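Local coordinates for monosaccharide ABC transporter substrate-binding protein, CUT2 family (Bradyrhizobium sp., PDB 4YHS) that probably captures a monosaccharide in the periplasm and hands it to the membrane components of a CUT2-type ABC transporter, at residues I134-V148 with I151-S163. Numbering follows the deposited sequence.
Sequences IGEIAKKKIPVIDLV and ISSPDIAAKSLVS
Ile134 of helix 131-138 meets Ile151 tip to tip, its CD1 lying 3.7 Å from Ile151 CG2, and Ile156 closes this apolar centre from the strand side. Ile156 crosses Val144 at about a right angle, its CD1 3.6 Å from Val144 CG1. The other branch of Ile156, CG2, rests against Asp146 CB, while Ala138 CB abuts Asp155 CB at the helix flank. A water bridges Val144 N and Asp155 O, next to the direct bond from Ala157 N to Val144 O.

Beyond it, strands 144-147 and 158-160 run parallel, and the pairing illustrates how one residue can hold a neighbouring strand by its backbone and a loop by its side chain: Asp146 N donates to Ala158 O, and Asp146 O accepts from Ser160 N at 2.8 Å. Its carboxylate, swung anti to the backbone N (chi1 180°), turns back to the incoming loop. There Asp146 OD2 takes two donors, Ile151 N from above the carboxylate plane at 2.7 Å and Lys159 NZ, in a salt bridge of 2.7 Å, nearly along the C-O axis. Bent at its last torsion (chi4 -79°), Lys159 also gives NZ to Ile151 O, tying both ends of that residue to the ion pair, and makes a cation-pi contact with Phe38. Replacing Asp146 by an alanine would probably leave Ile151 N without its acceptor and the Lys159 ammonium without its counter-charge, so that the loop is held less firmly.

The pair lies in the mixed sheet of one periplasmic-binding-protein lobe. Leu147 packs on helix 71-87, and Ser160 on helix 299-314 with OG bonded to Gln302 O; strand 119-122 runs parallel beside 144-147, and 322-331 parallel beyond 158-160.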
# COMPACT_ATOMS: atom_id res chain seq x y z
N ILE A 134 14.22 -4.57 17.81
CA ILE A 134 14.25 -3.13 17.58
C ILE A 134 14.73 -2.36 18.82
O ILE A 134 15.52 -1.41 18.70
CB ILE A 134 12.87 -2.61 17.11
CG1 ILE A 134 12.57 -3.19 15.73
CG2 ILE A 134 12.87 -1.10 17.02
CD1 ILE A 134 11.24 -2.85 15.13
N GLY A 135 14.30 -2.75 20.02
CA GLY A 135 14.76 -2.08 21.24
C GLY A 135 16.27 -2.21 21.40
O GLY A 135 16.96 -1.29 21.83
N GLU A 136 16.80 -3.36 21.02
CA GLU A 136 18.23 -3.63 21.16
C GLU A 136 19.05 -2.83 20.15
O GLU A 136 20.09 -2.28 20.48
CB GLU A 136 18.47 -5.13 21.03
CG GLU A 136 17.80 -5.91 22.16
CD GLU A 136 17.77 -7.41 21.96
OE1 GLU A 136 18.01 -7.88 20.82
OE2 GLU A 136 17.49 -8.12 22.95
N ILE A 137 18.56 -2.75 18.91
CA ILE A 137 19.17 -1.93 17.89
C ILE A 137 19.20 -0.45 18.27
O ILE A 137 20.17 0.25 18.01
CB ILE A 137 18.41 -2.07 16.56
CG1 ILE A 137 18.57 -3.49 16.02
CG2 ILE A 137 18.89 -1.06 15.54
CD1 ILE A 137 17.45 -3.86 15.06
N ALA A 138 18.11 0.02 18.87
CA ALA A 138 18.00 1.42 19.26
C ALA A 138 19.05 1.75 20.33
O ALA A 138 19.62 2.83 20.33
CB ALA A 138 16.60 1.72 19.76
N LYS A 139 19.31 0.80 21.23
CA LYS A 139 20.36 1.00 22.25
C LYS A 139 21.75 1.22 21.62
O LYS A 139 22.67 1.68 22.30
CB LYS A 139 20.42 -0.19 23.20
CG LYS A 139 19.22 -0.32 24.13
CD LYS A 139 19.40 -1.44 25.15
CE LYS A 139 18.10 -1.71 25.91
NZ LYS A 139 18.32 -2.53 27.14
N LYS A 140 21.89 0.90 20.33
CA LYS A 140 23.17 1.10 19.64
C LYS A 140 23.15 2.35 18.80
O LYS A 140 24.03 2.57 17.96
CB LYS A 140 23.50 -0.10 18.74
CG LYS A 140 23.81 -1.38 19.48
CD LYS A 140 23.77 -2.55 18.54
CE LYS A 140 24.67 -3.69 18.97
NZ LYS A 140 24.41 -4.90 18.14
N LYS A 141 22.13 3.18 19.01
CA LYS A 141 22.00 4.45 18.31
C LYS A 141 21.87 4.30 16.79
O LYS A 141 22.29 5.16 16.02
CB LYS A 141 23.19 5.35 18.64
CG LYS A 141 23.41 5.51 20.13
CD LYS A 141 24.71 6.26 20.41
CE LYS A 141 24.47 7.75 20.59
NZ LYS A 141 24.38 8.06 22.02
N ILE A 142 21.26 3.21 16.38
CA ILE A 142 20.93 2.99 14.98
C ILE A 142 19.45 3.32 14.70
O ILE A 142 18.57 2.70 15.29
CB ILE A 142 21.24 1.53 14.59
CG1 ILE A 142 22.76 1.26 14.70
CG2 ILE A 142 20.73 1.24 13.18
CD1 ILE A 142 23.13 -0.20 14.58
N PRO A 143 19.17 4.28 13.81
CA PRO A 143 17.77 4.62 13.52
C PRO A 143 17.04 3.44 12.89
O PRO A 143 17.62 2.75 12.03
CB PRO A 143 17.87 5.78 12.54
CG PRO A 143 19.23 6.30 12.65
CD PRO A 143 20.10 5.17 13.09
N VAL A 144 15.78 3.24 13.27
CA VAL A 144 14.97 2.17 12.70
C VAL A 144 13.73 2.82 12.07
O VAL A 144 12.97 3.53 12.75
CB VAL A 144 14.55 1.11 13.75
CG1 VAL A 144 13.74 0.02 13.10
CG2 VAL A 144 15.81 0.52 14.44
N ILE A 145 13.53 2.55 10.79
CA ILE A 145 12.40 3.09 10.02
C ILE A 145 11.34 2.01 9.77
O ILE A 145 11.66 0.93 9.27
CB ILE A 145 12.87 3.62 8.66
CG1 ILE A 145 14.08 4.52 8.79
CG2 ILE A 145 11.74 4.34 7.95
CD1 ILE A 145 13.86 5.71 9.60
N ASP A 146 10.10 2.33 10.09
CA ASP A 146 8.94 1.47 9.90
C ASP A 146 8.35 1.69 8.49
O ASP A 146 7.74 2.73 8.22
CB ASP A 146 7.92 1.81 11.01
CG ASP A 146 6.65 1.01 10.96
OD1 ASP A 146 6.47 0.12 10.08
OD2 ASP A 146 5.82 1.30 11.85
N LEU A 147 8.51 0.69 7.63
CA LEU A 147 8.13 0.79 6.20
C LEU A 147 6.93 -0.09 5.89
O LEU A 147 6.95 -1.31 6.15
CB LEU A 147 9.32 0.41 5.30
CG LEU A 147 9.08 0.26 3.79
CD1 LEU A 147 8.65 1.54 3.11
CD2 LEU A 147 10.33 -0.27 3.09
N VAL A 148 5.87 0.57 5.42
CA VAL A 148 4.65 -0.04 4.88
C VAL A 148 3.71 -0.68 5.92
O VAL A 148 2.52 -0.34 5.94
CB VAL A 148 4.96 -1.11 3.81
CG1 VAL A 148 3.64 -1.75 3.34
CG2 VAL A 148 5.63 -0.47 2.57
N ILE A 151 4.75 -0.97 12.83
CA ILE A 151 5.40 -1.58 13.99
C ILE A 151 4.99 -0.84 15.24
O ILE A 151 4.96 0.40 15.25
CB ILE A 151 6.94 -1.51 13.81
CG1 ILE A 151 7.37 -2.41 12.63
CG2 ILE A 151 7.69 -1.88 15.08
CD1 ILE A 151 8.76 -2.06 12.14
N SER A 152 4.69 -1.58 16.31
CA SER A 152 4.20 -0.96 17.57
C SER A 152 5.33 -0.56 18.52
O SER A 152 5.12 0.14 19.51
CB SER A 152 3.21 -1.91 18.26
OG SER A 152 3.87 -2.98 18.92
N SER A 153 6.56 -0.96 18.21
CA SER A 153 7.70 -0.56 19.03
C SER A 153 7.80 0.96 19.21
O SER A 153 7.72 1.69 18.23
CB SER A 153 9.02 -1.03 18.42
OG SER A 153 10.11 -0.48 19.17
N PRO A 154 7.97 1.43 20.44
CA PRO A 154 8.22 2.86 20.65
C PRO A 154 9.58 3.35 20.20
O PRO A 154 9.80 4.55 20.17
CB PRO A 154 8.11 2.99 22.17
CG PRO A 154 8.53 1.69 22.67
CD PRO A 154 7.96 0.69 21.72
N ASP A 155 10.49 2.43 19.86
CA ASP A 155 11.84 2.79 19.43
C ASP A 155 12.01 2.97 17.90
O ASP A 155 13.12 2.90 17.37
CB ASP A 155 12.81 1.74 19.94
CG ASP A 155 13.10 1.91 21.41
OD1 ASP A 155 13.43 3.06 21.81
OD2 ASP A 155 12.99 0.91 22.15
N ILE A 156 10.91 3.21 17.22
CA ILE A 156 10.91 3.51 15.80
C ILE A 156 11.19 5.01 15.61
O ILE A 156 10.59 5.85 16.29
CB ILE A 156 9.56 3.12 15.19
CG1 ILE A 156 9.45 1.60 15.10
CG2 ILE A 156 9.33 3.78 13.85
CD1 ILE A 156 10.44 0.95 14.18
N ALA A 157 12.08 5.36 14.69
CA ALA A 157 12.41 6.78 14.46
C ALA A 157 11.42 7.47 13.52
O ALA A 157 11.21 8.68 13.63
CB ALA A 157 13.85 6.93 13.92
N ALA A 158 10.86 6.72 12.57
CA ALA A 158 9.98 7.30 11.55
C ALA A 158 9.13 6.21 10.93
O ALA A 158 9.56 5.06 10.89
CB ALA A 158 10.76 7.99 10.44
N LYS A 159 7.95 6.60 10.44
CA LYS A 159 7.07 5.72 9.67
C LYS A 159 6.89 6.24 8.25
O LYS A 159 6.73 7.44 8.02
CB LYS A 159 5.72 5.58 10.35
CG LYS A 159 5.76 4.95 11.75
CD LYS A 159 4.41 4.95 12.43
CE LYS A 159 4.51 4.30 13.81
NZ LYS A 159 4.54 2.82 13.69
N SER A 160 6.92 5.30 7.31
CA SER A 160 6.57 5.55 5.91
C SER A 160 5.53 4.51 5.52
O SER A 160 5.87 3.36 5.18
CB SER A 160 7.79 5.44 5.02
OG SER A 160 7.46 5.74 3.68
N LEU A 161 4.27 4.89 5.59
CA LEU A 161 3.20 3.94 5.39
C LEU A 161 1.85 4.64 5.24
O LEU A 161 1.72 5.86 5.43
CB LEU A 161 3.15 2.96 6.56
CG LEU A 161 3.36 3.54 7.96
CD1 LEU A 161 2.15 4.32 8.42
CD2 LEU A 161 3.65 2.39 8.94
N VAL A 162 0.85 3.85 4.86
CA VAL A 162 -0.53 4.36 4.76
C VAL A 162 -1.48 3.50 5.58
O VAL A 162 -1.06 2.47 6.13
CB VAL A 162 -1.02 4.41 3.29
CG1 VAL A 162 0.01 5.13 2.42
CG2 VAL A 162 -1.29 2.99 2.74
N SER A 163 -2.73 3.95 5.69
CA SER A 163 -3.81 3.20 6.36
C SER A 163 -4.77 2.56 5.39
O SER A 163 -5.20 3.23 4.44
CB SER A 163 -4.60 4.14 7.29
OG SER A 163 -5.73 3.47 7.86
O HOH W 1 14.99 4.18 15.97
O HOH W 2 1.41 1.19 3.84
O HOH W 3 0.46 0.48 7.48